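Local coordinates for protein myosin regulatory light chain, striated adductor muscle (Argopecten irradians, PDB 1WDC) that confers calcium-dependent regulation on the myosin of molluscan muscle, acting as its regulatory light chain, a calcium-binding EF-hand protein, at residues Q18-A23 with T70-I75; M26-R31 with K37-A42; N91-F96 with G137-V142; L112-G117 with D123-T128; F129-V134 with T145-G150. All coordinates share one frame; numbering follows the deposited sequence.

The five contacts fall into two groups that reflect the two-lobed build of a myosin light chain. Contacts 1 and 2 share helix 14-27, have centres 14 Å apart, and touch where Phe72 CE1 packs on Ile27 CD1 at 4.0 Å. Contact 2 holds three of the magnesium ligands; the side chain of Phe72 in contact 1 is about 11 Å from the ion. Contacts 3, 4 and 5 build the other lobe, their centres 11 to 15 Å apart, with Phe139 of contact 3 resting on Phe129 of contact 5, and Phe129 in turn on Leu113 of contact 4. Between the lobes the centres lie at least 24 Å apart, the shortest case being contacts 1 and 5.

Contact 1 (Q18-A23 with T70-I75); sequences QEMKEA and TMFLSI
Helix segments 18-23 and 70-75 come closest at Met20 and Leu73, whose CA atoms are 7.1 Å apart, and no hydrogen bond joins them, so side-chain packing carries the contact. Phe72 and Met20 supply most of it. The CG of Phe72 stands anti to the backbone N (chi1 179°), and the ring is thereby extended toward Met20 of helix 14-27. There the ring carbon CE2 of Phe72 meets two atoms of Met20: the carbonyl O at 3.5 Å, approached obliquely, and CB at 3.9 Å, which sits at the ring edge in its plane. The thioether of Met20 adds a Met-aromatic contact, with SD 5.5 Å from the Phe72 centroid and 57° off the ring normal, an oblique approach. Because the Met20 chain bends at both chi2 and chi3, the same sulfur also comes alongside Leu73, SD to CD1 being 4.2 Å. Further aromatic residues enclose this core: Phe24 meets the Phe72 ring edge-to-face, Phe76 lies against both Met20 and Phe72, and aromatic packing from another protein chain reaches Met20 and Ala23. The packing of helix 14-27, which enters the first helix-loop-helix, on helix 69-79, which closes the second, is characteristic of a paired EF-hand lobe, here with aromatic groups of another protein chain packed against it.

Contact 2 (M26-R31 with K37-A42); sequences MIDVDR and KEDIKA. With MG (magnesium ion), chain D.
Asp28, Asp30 and Asp39 converge on one magnesium ion, making segments 26-31 and 37-42 the two ends of an EF-hand loop, from the close of the entering helix to the start of the exiting one. Metal bonds come first. Asp28 OD1 and Asp30 OD1 each bind magnesium at 2.4 Å, and Asp39 OD2 does so at 2.3 Å. Asp32, the carbonyl of Phe34 and a water complete six ligands in a site also predicted to take calcium. Asp28 and Asp39 run side by side with carboxylate planes 81° apart, whereas Asp30 crosses Asp39 at roughly a right angle. So many carboxylates in so small a space would probably repel one another without the cation.

Hydrogen bonds add to the hold on the acidic groups. The second oxygen of Asp39, OD1, accepts a bent bond (136° at the hydrogen) from Asp30 N at 3.2 Å, the donor arriving 35° above the carboxylate plane, which ties the exiting helix to the turn Asp28-Arg31. Asp28 OD2 is held in turn by Gly33 N.

Apolar packing is lighter and flanks the site: Val29 CG1 lies 4.2 Å from Ala42 CB, and Ile27 CG2 lies 4.4 Å from Ile40 CG1. At the metal, the water ligand stands 2.4 Å from magnesium and donates a hydrogen bond to Asp30 OD2 at 2.9 Å.

Contact 3 (N91-F96 with G137-V142); sequences NAFAMF and GKFDYV
An aromatic cluster of Phe93, Phe139 and Tyr141 joins helix 86-94 to strand 138-139 and the start of helix 141-149 inside the second EF-hand lobe. Phe93 and Tyr141 slide past each other in opposite directions, so that each lays its CB over a face of the other's ring: Phe93 CB is 3.8 Å from the Tyr141 centroid, and Tyr141 CB is 3.8 Å from that of Phe93. These are paired CH-pi contacts; the rings themselves, near parallel at 18°, barely overlap. The far end of Phe93 meets the edge of Phe139, CE1 to CE2 at 3.7 Å, with the two planes at 52°. A leucine in place of Phe93 would probably leave Tyr141 CB without an aromatic face to rest on and open a gap beside Phe139. With chi1 at 68°, Tyr141 extends its ring toward the C-terminal end of helix 86-94, where OH lies 3.7 Å from Ala94 CB and hydrogen-bonds to Asp97 OD2.

Contact 4 (L112-G117 with D123-T128); sequences LLENMG and DEMRMT
Met125 fills the tight part of this contact, its sulfur set against two successive residues of the facing helix: SD lies 3.7 Å from Glu114 CB and 4.0 Å from Leu113 CB. After CG leaves anti to the carbonyl carbon (chi1 -81°), the chain bends at both chi2 and chi3, so that the thioether rests against the base of each neighbour. The backbones are nearest at Glu114 and Met125, where the CA atoms are 7.1 Å apart.

Helices 106-115 and 122-131 are the exiting helix of one helix-loop-helix and the entering helix of the next, so the pair brackets the short linker between two EF-hand units. Phe120 of that linker packs on Met125 and Thr128, and its backbone is hydrogen-bonded to Leu113.

The looser side is that of Glu114, which meets Met125 through its CB and continues as an extended chain, its carboxylate making no bond to the facing segment. Thr128, though buried, makes only a distant approach across the pair, its CB directed toward segment 112-117. It secures its own helix instead: OG1 donates to Glu124 O at 2.7 Å, while Thr128 N reaches the same oxygen at 3.0 Å from the opposite face of the carbonyl plane. The carboxylate of Glu124 looks outside this pair, to a basic side chain of another protein chain, with which OE2 forms a salt bridge.

Contact 5 (F129-V134 with T145-G150); sequences FKEAPV and TAMIKG
Met147 reaches across to Glu131 and makes essentially the whole contact with the end of its side chain. The methyl CE lies against the base of Glu131, 3.7 Å from its CG and 3.6 Å from its carbonyl C; the 3.2 Å between Met147 CE and Glu131 CB is short for two carbons, so the exact methyl position is doubtful. The sulfur sits just behind, with SD 3.8 Å from Glu131 O. The two side chains cross at about a right angle, and the Glu131 carboxylate leads away, which leaves the meeting to the methionine thioether and the aliphatic carbons and backbone of Glu131. Were Met147 replaced by an alanine, Glu131 CB and CG would probably lose their apolar neighbour, opening a gap between the segments.

The nearest CA atoms, those of Ala132 and Met147, are 8.7 Å apart, and Met147 spans the distance by running nearly straight through chi1 (152°) and chi2 before bending at chi3. Aromatic packing from another protein chain reaches both Glu131 and Met147.

Farther out, Pro133 rests on Phe144 and shares a backbone hydrogen bond with Asp140. The contact thus joins the entering and exiting helices of the last, EF-hand-like helix-loop-helix, 122-131 and 141-149, beside the hairpin of strands 134-135 and 138-139, while Phe129 packs on helix 106-115 and Thr145 on helix 86-94.

Contact 1 (Q18-A23 with T70-I75)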
# COMPACT_ATOMS: atom_id res chain seq x y z
N GLN B 18 -7.49 -27.85 22.50
CA GLN B 18 -7.03 -29.10 23.10
C GLN B 18 -5.57 -28.99 23.53
O GLN B 18 -5.19 -29.59 24.54
CB GLN B 18 -7.22 -30.26 22.11
CG GLN B 18 -6.20 -31.40 22.22
CD GLN B 18 -5.61 -31.79 20.86
OE1 GLN B 18 -6.00 -32.81 20.27
NE2 GLN B 18 -4.66 -30.98 20.36
N GLU B 19 -4.78 -28.20 22.79
CA GLU B 19 -3.37 -27.93 23.11
C GLU B 19 -3.18 -27.16 24.41
O GLU B 19 -2.13 -27.28 25.03
CB GLU B 19 -2.74 -27.09 22.02
CG GLU B 19 -2.11 -27.84 20.90
CD GLU B 19 -1.89 -26.94 19.70
OE1 GLU B 19 -1.66 -25.71 19.87
OE2 GLU B 19 -2.01 -27.46 18.56
N MET B 20 -4.10 -26.22 24.68
CA MET B 20 -4.08 -25.35 25.86
C MET B 20 -4.41 -26.06 27.18
O MET B 20 -3.99 -25.63 28.26
CB MET B 20 -5.05 -24.19 25.67
CG MET B 20 -4.87 -23.47 24.37
SD MET B 20 -4.88 -21.71 24.60
CE MET B 20 -3.73 -21.21 23.32
N LYS B 21 -5.31 -27.02 27.08
CA LYS B 21 -5.58 -27.98 28.13
C LYS B 21 -4.30 -28.65 28.64
O LYS B 21 -4.13 -28.85 29.82
CB LYS B 21 -6.53 -29.04 27.57
CG LYS B 21 -7.81 -29.21 28.34
CD LYS B 21 -7.58 -30.06 29.59
CE LYS B 21 -8.39 -29.54 30.77
NZ LYS B 21 -7.92 -28.19 31.21
N GLU B 22 -3.42 -29.05 27.72
CA GLU B 22 -2.19 -29.75 28.08
C GLU B 22 -1.15 -28.77 28.60
O GLU B 22 -0.32 -29.13 29.42
CB GLU B 22 -1.60 -30.50 26.88
CG GLU B 22 -1.43 -32.02 27.08
CD GLU B 22 -0.20 -32.43 27.94
OE1 GLU B 22 -0.23 -32.21 29.18
OE2 GLU B 22 0.75 -33.05 27.38
N ALA B 23 -1.11 -27.58 28.00
CA ALA B 23 -0.26 -26.51 28.49
C ALA B 23 -0.73 -26.16 29.89
O ALA B 23 0.07 -26.11 30.82
CB ALA B 23 -0.36 -25.28 27.58
N THR B 70 -11.25 -22.64 32.12
CA THR B 70 -12.25 -21.89 31.39
C THR B 70 -11.86 -20.42 31.31
O THR B 70 -12.00 -19.77 30.26
CB THR B 70 -13.63 -22.05 32.07
OG1 THR B 70 -14.17 -23.32 31.72
CG2 THR B 70 -14.59 -21.04 31.62
N MET B 71 -11.33 -19.91 32.40
CA MET B 71 -10.88 -18.53 32.45
C MET B 71 -9.53 -18.40 31.69
O MET B 71 -9.25 -17.35 31.08
CB MET B 71 -10.77 -18.13 33.93
CG MET B 71 -9.85 -17.00 34.24
SD MET B 71 -10.66 -15.49 33.92
CE MET B 71 -12.37 -16.04 33.88
N PHE B 72 -8.79 -19.52 31.60
CA PHE B 72 -7.48 -19.59 30.93
C PHE B 72 -7.66 -19.48 29.41
O PHE B 72 -6.92 -18.78 28.73
CB PHE B 72 -6.79 -20.93 31.25
CG PHE B 72 -5.42 -21.13 30.58
CD1 PHE B 72 -4.26 -20.60 31.16
CD2 PHE B 72 -5.29 -21.92 29.45
CE1 PHE B 72 -2.99 -20.89 30.62
CE2 PHE B 72 -4.03 -22.20 28.91
CZ PHE B 72 -2.88 -21.69 29.49
N LEU B 73 -8.42 -20.42 28.90
CA LEU B 73 -8.86 -20.42 27.53
C LEU B 73 -9.29 -19.04 27.11
O LEU B 73 -8.85 -18.53 26.07
CB LEU B 73 -10.03 -21.38 27.43
CG LEU B 73 -10.28 -22.10 26.12
CD1 LEU B 73 -9.01 -22.27 25.27
CD2 LEU B 73 -10.89 -23.43 26.50
N SER B 74 -10.09 -18.40 27.96
CA SER B 74 -10.73 -17.13 27.65
C SER B 74 -9.78 -15.94 27.54
O SER B 74 -10.02 -15.06 26.71
CB SER B 74 -11.83 -16.82 28.66
OG SER B 74 -11.83 -15.43 28.97
N ILE B 75 -8.75 -15.86 28.39
CA ILE B 75 -7.78 -14.75 28.28
C ILE B 75 -6.89 -14.87 27.01
O ILE B 75 -6.35 -13.86 26.52
CB ILE B 75 -6.84 -14.62 29.56
CG1 ILE B 75 -5.73 -15.68 29.55
CG2 ILE B 75 -7.67 -14.75 30.86
CD1 ILE B 75 -4.62 -15.42 30.54

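Contact 2 (M26-R31 with K37-A42)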
# COMPACT_ATOMS: atom_id res chain seq x y z
N MET B 26 0.33 -28.49 32.87
CA MET B 26 1.75 -28.45 33.19
C MET B 26 2.07 -27.17 33.94
O MET B 26 3.03 -27.12 34.72
CB MET B 26 2.56 -28.47 31.91
CG MET B 26 3.18 -29.79 31.58
SD MET B 26 4.46 -29.49 30.40
CE MET B 26 5.80 -28.80 31.46
N ILE B 27 1.38 -26.09 33.55
CA ILE B 27 1.44 -24.83 34.28
C ILE B 27 0.78 -25.02 35.65
O ILE B 27 1.23 -24.43 36.62
CB ILE B 27 0.70 -23.71 33.53
CG1 ILE B 27 1.28 -23.55 32.12
CG2 ILE B 27 0.80 -22.39 34.30
CD1 ILE B 27 0.57 -22.47 31.28
N ASP B 28 -0.26 -25.85 35.72
CA ASP B 28 -0.97 -26.07 36.96
C ASP B 28 -0.21 -27.04 37.87
O ASP B 28 -0.70 -28.11 38.24
CB ASP B 28 -2.37 -26.58 36.69
CG ASP B 28 -3.10 -26.94 37.95
OD1 ASP B 28 -2.83 -26.31 38.99
OD2 ASP B 28 -3.82 -27.95 37.93
N VAL B 29 0.93 -26.57 38.36
CA VAL B 29 1.96 -27.44 38.89
C VAL B 29 1.48 -28.36 40.02
O VAL B 29 1.73 -29.58 39.98
CB VAL B 29 3.21 -26.60 39.32
CG1 VAL B 29 4.18 -27.44 40.11
CG2 VAL B 29 3.92 -26.05 38.07
N ASP B 30 0.57 -27.84 40.85
CA ASP B 30 0.09 -28.54 42.04
C ASP B 30 -1.20 -29.38 41.83
O ASP B 30 -1.79 -29.88 42.80
CB ASP B 30 -0.09 -27.52 43.18
CG ASP B 30 -1.16 -26.49 42.88
OD1 ASP B 30 -2.05 -26.80 42.07
OD2 ASP B 30 -1.18 -25.42 43.52
N ARG B 31 -1.49 -29.68 40.57
CA ARG B 31 -2.83 -30.00 40.07
C ARG B 31 -4.04 -29.87 40.97
O ARG B 31 -4.71 -30.85 41.27
CB ARG B 31 -2.84 -31.37 39.38
CG ARG B 31 -2.02 -32.46 40.05
CD ARG B 31 -2.91 -33.40 40.88
NE ARG B 31 -3.90 -34.15 40.11
CZ ARG B 31 -5.16 -34.33 40.49
NH1 ARG B 31 -5.64 -33.64 41.52
NH2 ARG B 31 -5.97 -35.12 39.80
N LYS B 37 -0.01 -17.75 41.60
CA LYS B 37 1.27 -17.10 41.36
C LYS B 37 2.39 -18.09 41.64
O LYS B 37 3.42 -18.08 40.97
CB LYS B 37 1.47 -15.85 42.23
CG LYS B 37 2.75 -15.06 41.89
CD LYS B 37 2.74 -13.63 42.40
CE LYS B 37 2.90 -13.58 43.90
NZ LYS B 37 2.72 -12.19 44.45
N GLU B 38 2.12 -19.05 42.50
CA GLU B 38 3.10 -20.01 42.95
C GLU B 38 3.38 -21.02 41.85
O GLU B 38 4.48 -21.51 41.75
CB GLU B 38 2.59 -20.73 44.21
CG GLU B 38 2.54 -19.88 45.48
CD GLU B 38 1.46 -18.81 45.47
OE1 GLU B 38 0.29 -19.14 45.14
OE2 GLU B 38 1.76 -17.64 45.85
N ASP B 39 2.34 -21.43 41.14
CA ASP B 39 2.45 -22.41 40.04
C ASP B 39 3.26 -21.87 38.86
O ASP B 39 4.14 -22.55 38.32
CB ASP B 39 1.08 -22.74 39.49
CG ASP B 39 0.33 -23.75 40.31
OD1 ASP B 39 0.92 -24.68 40.93
OD2 ASP B 39 -0.89 -23.65 40.25
N ILE B 40 2.79 -20.75 38.34
CA ILE B 40 3.53 -19.96 37.36
C ILE B 40 5.02 -19.81 37.71
O ILE B 40 5.86 -19.98 36.84
CB ILE B 40 2.87 -18.57 37.22
CG1 ILE B 40 1.48 -18.71 36.65
CG2 ILE B 40 3.68 -17.67 36.29
CD1 ILE B 40 0.81 -17.40 36.59
N LYS B 41 5.35 -19.46 38.96
CA LYS B 41 6.74 -19.37 39.44
C LYS B 41 7.45 -20.71 39.45
O LYS B 41 8.56 -20.81 38.96
CB LYS B 41 6.80 -18.79 40.85
CG LYS B 41 8.21 -18.67 41.46
CD LYS B 41 8.22 -17.62 42.59
CE LYS B 41 9.51 -17.62 43.41
NZ LYS B 41 9.91 -19.01 43.80
N ALA B 42 6.79 -21.76 39.94
CA ALA B 42 7.42 -23.05 39.96
C ALA B 42 7.75 -23.53 38.53
O ALA B 42 8.90 -23.92 38.25
CB ALA B 42 6.53 -24.03 40.66
MG MG D . -2.75 -24.84 40.91
O HOH W 1 -2.67 -23.10 42.59

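Contact 3 (N91-F96 with G137-V142)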
# COMPACT_ATOMS: atom_id res chain seq x y z
N ASN B 91 -2.47 -12.93 1.04
CA ASN B 91 -2.96 -12.19 -0.11
C ASN B 91 -2.63 -10.74 -0.09
O ASN B 91 -2.58 -10.13 -1.16
CB ASN B 91 -4.46 -12.33 -0.27
CG ASN B 91 -4.86 -13.69 -0.75
OD1 ASN B 91 -6.02 -14.09 -0.63
ND2 ASN B 91 -3.91 -14.44 -1.27
N ALA B 92 -2.52 -10.13 1.09
CA ALA B 92 -2.15 -8.72 1.19
C ALA B 92 -0.73 -8.52 0.69
O ALA B 92 -0.47 -7.55 0.00
CB ALA B 92 -2.27 -8.22 2.63
N PHE B 93 0.18 -9.41 1.07
CA PHE B 93 1.59 -9.41 0.64
C PHE B 93 1.70 -9.63 -0.90
O PHE B 93 2.53 -9.01 -1.59
CB PHE B 93 2.37 -10.56 1.36
CG PHE B 93 2.93 -10.20 2.75
CD1 PHE B 93 3.94 -9.23 2.90
CD2 PHE B 93 2.56 -10.92 3.88
CE1 PHE B 93 4.57 -9.01 4.13
CE2 PHE B 93 3.20 -10.69 5.13
CZ PHE B 93 4.20 -9.74 5.25
N ALA B 94 0.87 -10.56 -1.38
CA ALA B 94 0.83 -10.96 -2.77
C ALA B 94 0.40 -9.85 -3.70
O ALA B 94 0.88 -9.79 -4.83
CB ALA B 94 -0.07 -12.14 -2.92
N MET B 95 -0.33 -8.87 -3.19
CA MET B 95 -0.59 -7.66 -3.98
C MET B 95 0.69 -6.97 -4.45
O MET B 95 0.64 -5.98 -5.19
CB MET B 95 -1.39 -6.66 -3.16
CG MET B 95 -2.65 -7.23 -2.63
SD MET B 95 -3.54 -5.87 -2.01
CE MET B 95 -5.09 -6.65 -1.47
N PHE B 96 1.79 -7.29 -3.81
CA PHE B 96 3.03 -6.59 -4.09
C PHE B 96 3.98 -7.52 -4.82
O PHE B 96 5.13 -7.20 -4.99
CB PHE B 96 3.64 -6.09 -2.78
CG PHE B 96 2.78 -5.11 -2.04
CD1 PHE B 96 1.82 -5.56 -1.14
CD2 PHE B 96 2.90 -3.75 -2.27
CE1 PHE B 96 0.96 -4.66 -0.48
CE2 PHE B 96 2.04 -2.83 -1.60
CZ PHE B 96 1.06 -3.31 -0.70
N GLY B 137 18.55 -12.09 -0.52
CA GLY B 137 17.92 -10.80 -0.75
C GLY B 137 16.43 -10.89 -0.93
O GLY B 137 15.79 -9.89 -1.15
N LYS B 138 15.86 -12.07 -0.70
CA LYS B 138 14.41 -12.26 -0.78
C LYS B 138 13.79 -12.62 0.57
O LYS B 138 13.95 -13.76 1.03
CB LYS B 138 14.05 -13.38 -1.77
CG LYS B 138 13.88 -12.91 -3.21
CD LYS B 138 14.70 -13.76 -4.16
CE LYS B 138 14.16 -15.20 -4.32
NZ LYS B 138 15.23 -16.24 -4.64
N PHE B 139 12.82 -11.80 0.95
CA PHE B 139 11.92 -12.06 2.08
C PHE B 139 10.80 -13.05 1.70
O PHE B 139 10.10 -12.87 0.69
CB PHE B 139 11.36 -10.70 2.54
CG PHE B 139 10.26 -10.78 3.57
CD1 PHE B 139 10.57 -10.73 4.92
CD2 PHE B 139 8.93 -10.71 3.18
CE1 PHE B 139 9.59 -10.60 5.85
CE2 PHE B 139 7.93 -10.57 4.10
CZ PHE B 139 8.25 -10.51 5.44
N ASP B 140 10.70 -14.15 2.45
CA ASP B 140 9.68 -15.19 2.23
C ASP B 140 8.36 -14.88 3.00
O ASP B 140 8.11 -15.40 4.09
CB ASP B 140 10.29 -16.56 2.63
CG ASP B 140 9.39 -17.75 2.26
OD1 ASP B 140 8.21 -17.56 1.95
OD2 ASP B 140 9.86 -18.90 2.30
N TYR B 141 7.45 -14.16 2.36
CA TYR B 141 6.23 -13.75 3.01
C TYR B 141 5.25 -14.89 3.25
O TYR B 141 4.29 -14.74 4.01
CB TYR B 141 5.56 -12.62 2.25
CG TYR B 141 4.99 -12.97 0.88
CD1 TYR B 141 3.76 -13.65 0.76
CD2 TYR B 141 5.63 -12.55 -0.30
CE1 TYR B 141 3.23 -13.95 -0.49
CE2 TYR B 141 5.06 -12.80 -1.56
CZ TYR B 141 3.88 -13.52 -1.63
OH TYR B 141 3.29 -13.78 -2.83
N VAL B 142 5.42 -16.00 2.55
CA VAL B 142 4.51 -17.10 2.78
C VAL B 142 4.90 -17.69 4.13
O VAL B 142 4.04 -17.88 4.99
CB VAL B 142 4.58 -18.16 1.67
CG1 VAL B 142 3.65 -19.27 1.99
CG2 VAL B 142 4.18 -17.58 0.34

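Contact 4 (L112-G117 with D123-T128)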
# COMPACT_ATOMS: atom_id res chain seq x y z
N LEU B 112 8.33 -0.34 2.14
CA LEU B 112 6.88 -0.30 2.29
C LEU B 112 6.48 -0.05 3.73
O LEU B 112 5.78 0.90 3.99
CB LEU B 112 6.27 -1.63 1.82
CG LEU B 112 6.17 -1.82 0.31
CD1 LEU B 112 5.82 -3.26 0.03
CD2 LEU B 112 5.09 -0.89 -0.22
N LEU B 113 7.08 -0.82 4.65
CA LEU B 113 6.75 -0.84 6.09
C LEU B 113 7.19 0.39 6.84
O LEU B 113 6.43 0.96 7.64
CB LEU B 113 7.37 -2.05 6.79
CG LEU B 113 6.88 -3.48 6.52
CD1 LEU B 113 7.75 -4.43 7.34
CD2 LEU B 113 5.39 -3.64 6.89
N GLU B 114 8.37 0.86 6.49
CA GLU B 114 9.00 1.91 7.23
C GLU B 114 8.63 3.31 6.77
O GLU B 114 8.64 4.27 7.55
CB GLU B 114 10.48 1.67 7.14
CG GLU B 114 11.30 2.82 7.58
CD GLU B 114 12.74 2.42 7.72
OE1 GLU B 114 13.24 1.60 6.90
OE2 GLU B 114 13.34 2.88 8.70
N ASN B 115 8.31 3.44 5.49
CA ASN B 115 8.30 4.73 4.84
C ASN B 115 6.92 5.09 4.41
O ASN B 115 6.67 6.20 3.98
CB ASN B 115 9.18 4.69 3.61
CG ASN B 115 10.65 4.73 3.95
OD1 ASN B 115 11.44 3.97 3.40
ND2 ASN B 115 11.03 5.64 4.84
N MET B 116 6.03 4.12 4.48
CA MET B 116 4.73 4.31 3.91
C MET B 116 3.68 3.86 4.89
O MET B 116 3.98 3.03 5.77
CB MET B 116 4.60 3.46 2.63
CG MET B 116 4.73 4.23 1.37
SD MET B 116 5.41 3.15 0.18
CE MET B 116 7.12 3.40 0.56
N GLY B 117 2.44 4.23 4.60
CA GLY B 117 1.32 3.78 5.39
C GLY B 117 1.38 4.33 6.79
O GLY B 117 1.79 5.47 6.99
N ASP B 123 12.27 0.41 15.91
CA ASP B 123 12.24 -0.69 16.84
C ASP B 123 11.24 -1.71 16.46
O ASP B 123 11.57 -2.88 16.48
CB ASP B 123 12.01 -0.20 18.27
CG ASP B 123 13.28 0.36 18.90
OD1 ASP B 123 14.29 -0.40 18.97
OD2 ASP B 123 13.31 1.58 19.22
N GLU B 124 10.10 -1.28 15.91
CA GLU B 124 9.23 -2.25 15.23
C GLU B 124 9.93 -2.86 14.02
O GLU B 124 9.72 -4.03 13.70
CB GLU B 124 7.96 -1.60 14.76
CG GLU B 124 7.11 -1.07 15.83
CD GLU B 124 6.16 -0.05 15.31
OE1 GLU B 124 6.58 0.86 14.60
OE2 GLU B 124 4.99 -0.08 15.69
N MET B 125 10.80 -2.07 13.38
CA MET B 125 11.54 -2.53 12.18
C MET B 125 12.61 -3.54 12.60
O MET B 125 12.69 -4.67 12.09
CB MET B 125 12.21 -1.33 11.45
CG MET B 125 11.30 -0.50 10.51
SD MET B 125 10.43 -1.44 9.23
CE MET B 125 11.73 -2.20 8.50
N ARG B 126 13.37 -3.14 13.61
CA ARG B 126 14.35 -3.99 14.22
C ARG B 126 13.74 -5.37 14.60
O ARG B 126 14.29 -6.45 14.25
CB ARG B 126 14.89 -3.26 15.45
CG ARG B 126 16.35 -3.49 15.76
CD ARG B 126 16.59 -3.41 17.26
NE ARG B 126 16.72 -4.76 17.80
CZ ARG B 126 16.18 -5.20 18.93
NH1 ARG B 126 15.82 -4.36 19.90
NH2 ARG B 126 16.16 -6.50 19.14
N MET B 127 12.54 -5.33 15.21
CA MET B 127 11.90 -6.52 15.79
C MET B 127 11.25 -7.42 14.75
O MET B 127 11.20 -8.63 14.94
CB MET B 127 10.83 -6.13 16.82
CG MET B 127 11.36 -5.68 18.19
SD MET B 127 12.93 -6.51 18.72
CE MET B 127 12.46 -8.30 18.78
N THR B 128 10.70 -6.83 13.71
CA THR B 128 10.05 -7.60 12.66
C THR B 128 11.06 -8.44 11.93
O THR B 128 10.84 -9.62 11.67
CB THR B 128 9.42 -6.67 11.68
OG1 THR B 128 8.40 -5.95 12.35
CG2 THR B 128 8.83 -7.42 10.54

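Contact 5 (F129-V134 with T145-G150)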
# COMPACT_ATOMS: atom_id res chain seq x y z
N PHE B 129 12.18 -7.81 11.59
CA PHE B 129 13.15 -8.45 10.71
C PHE B 129 14.25 -9.23 11.46
O PHE B 129 14.96 -10.03 10.86
CB PHE B 129 13.77 -7.42 9.74
CG PHE B 129 12.81 -6.91 8.68
CD1 PHE B 129 12.43 -7.71 7.63
CD2 PHE B 129 12.19 -5.68 8.83
CE1 PHE B 129 11.41 -7.29 6.75
CE2 PHE B 129 11.18 -5.28 7.95
CZ PHE B 129 10.80 -6.08 6.94
N LYS B 130 14.32 -9.06 12.78
CA LYS B 130 15.06 -9.99 13.65
C LYS B 130 14.61 -11.44 13.43
O LYS B 130 15.42 -12.38 13.45
CB LYS B 130 14.85 -9.58 15.13
CG LYS B 130 15.83 -10.19 16.14
CD LYS B 130 15.84 -9.41 17.46
CE LYS B 130 16.97 -9.88 18.39
NZ LYS B 130 16.49 -10.27 19.76
N GLU B 131 13.33 -11.61 13.08
CA GLU B 131 12.73 -12.92 13.03
C GLU B 131 12.51 -13.48 11.61
O GLU B 131 12.49 -14.70 11.42
CB GLU B 131 11.41 -12.89 13.80
CG GLU B 131 11.32 -13.94 14.91
CD GLU B 131 12.54 -13.97 15.84
OE1 GLU B 131 12.98 -12.89 16.31
OE2 GLU B 131 13.04 -15.09 16.12
N ALA B 132 12.61 -12.59 10.62
CA ALA B 132 12.12 -12.80 9.26
C ALA B 132 12.93 -13.80 8.42
O ALA B 132 14.17 -13.79 8.43
CB ALA B 132 12.04 -11.46 8.54
N PRO B 133 12.24 -14.66 7.64
CA PRO B 133 12.93 -15.55 6.72
C PRO B 133 13.40 -14.78 5.44
O PRO B 133 12.57 -14.36 4.62
CB PRO B 133 11.86 -16.60 6.41
CG PRO B 133 10.52 -15.88 6.68
CD PRO B 133 10.82 -14.53 7.26
N VAL B 134 14.70 -14.42 5.42
CA VAL B 134 15.36 -13.73 4.31
C VAL B 134 16.57 -14.53 3.80
O VAL B 134 17.35 -15.06 4.59
CB VAL B 134 15.84 -12.35 4.75
CG1 VAL B 134 16.46 -11.62 3.59
CG2 VAL B 134 14.69 -11.55 5.28
N THR B 145 4.22 -15.28 7.06
CA THR B 145 2.82 -15.28 7.44
C THR B 145 2.47 -16.46 8.36
O THR B 145 1.84 -16.25 9.40
CB THR B 145 1.91 -15.30 6.20
OG1 THR B 145 2.17 -14.13 5.40
CG2 THR B 145 0.46 -15.33 6.60
N ALA B 146 2.89 -17.68 8.00
CA ALA B 146 2.79 -18.83 8.89
C ALA B 146 3.41 -18.58 10.29
O ALA B 146 2.73 -18.74 11.29
CB ALA B 146 3.43 -20.03 8.23
N MET B 147 4.63 -18.06 10.32
CA MET B 147 5.30 -17.65 11.55
C MET B 147 4.48 -16.66 12.35
O MET B 147 4.50 -16.69 13.58
CB MET B 147 6.65 -17.00 11.23
CG MET B 147 7.12 -15.98 12.26
SD MET B 147 8.92 -15.67 12.23
CE MET B 147 8.92 -13.93 12.03
N ILE B 148 3.93 -15.67 11.67
CA ILE B 148 3.11 -14.62 12.29
C ILE B 148 1.72 -15.11 12.74
O ILE B 148 1.12 -14.54 13.65
CB ILE B 148 3.03 -13.42 11.33
CG1 ILE B 148 3.93 -12.33 11.84
CG2 ILE B 148 1.60 -12.90 11.13
CD1 ILE B 148 3.41 -10.99 11.44
N LYS B 149 1.29 -16.26 12.22
CA LYS B 149 0.01 -16.84 12.58
C LYS B 149 0.12 -18.17 13.30
O LYS B 149 -0.89 -18.76 13.64
CB LYS B 149 -0.85 -17.02 11.34
CG LYS B 149 -1.27 -15.72 10.73
CD LYS B 149 -2.74 -15.52 10.90
CE LYS B 149 -3.12 -15.17 12.34
NZ LYS B 149 -4.58 -15.43 12.66
N GLY B 150 1.34 -18.69 13.42
CA GLY B 150 1.57 -19.93 14.16
C GLY B 150 1.45 -21.24 13.40
O GLY B 150 1.70 -22.30 13.95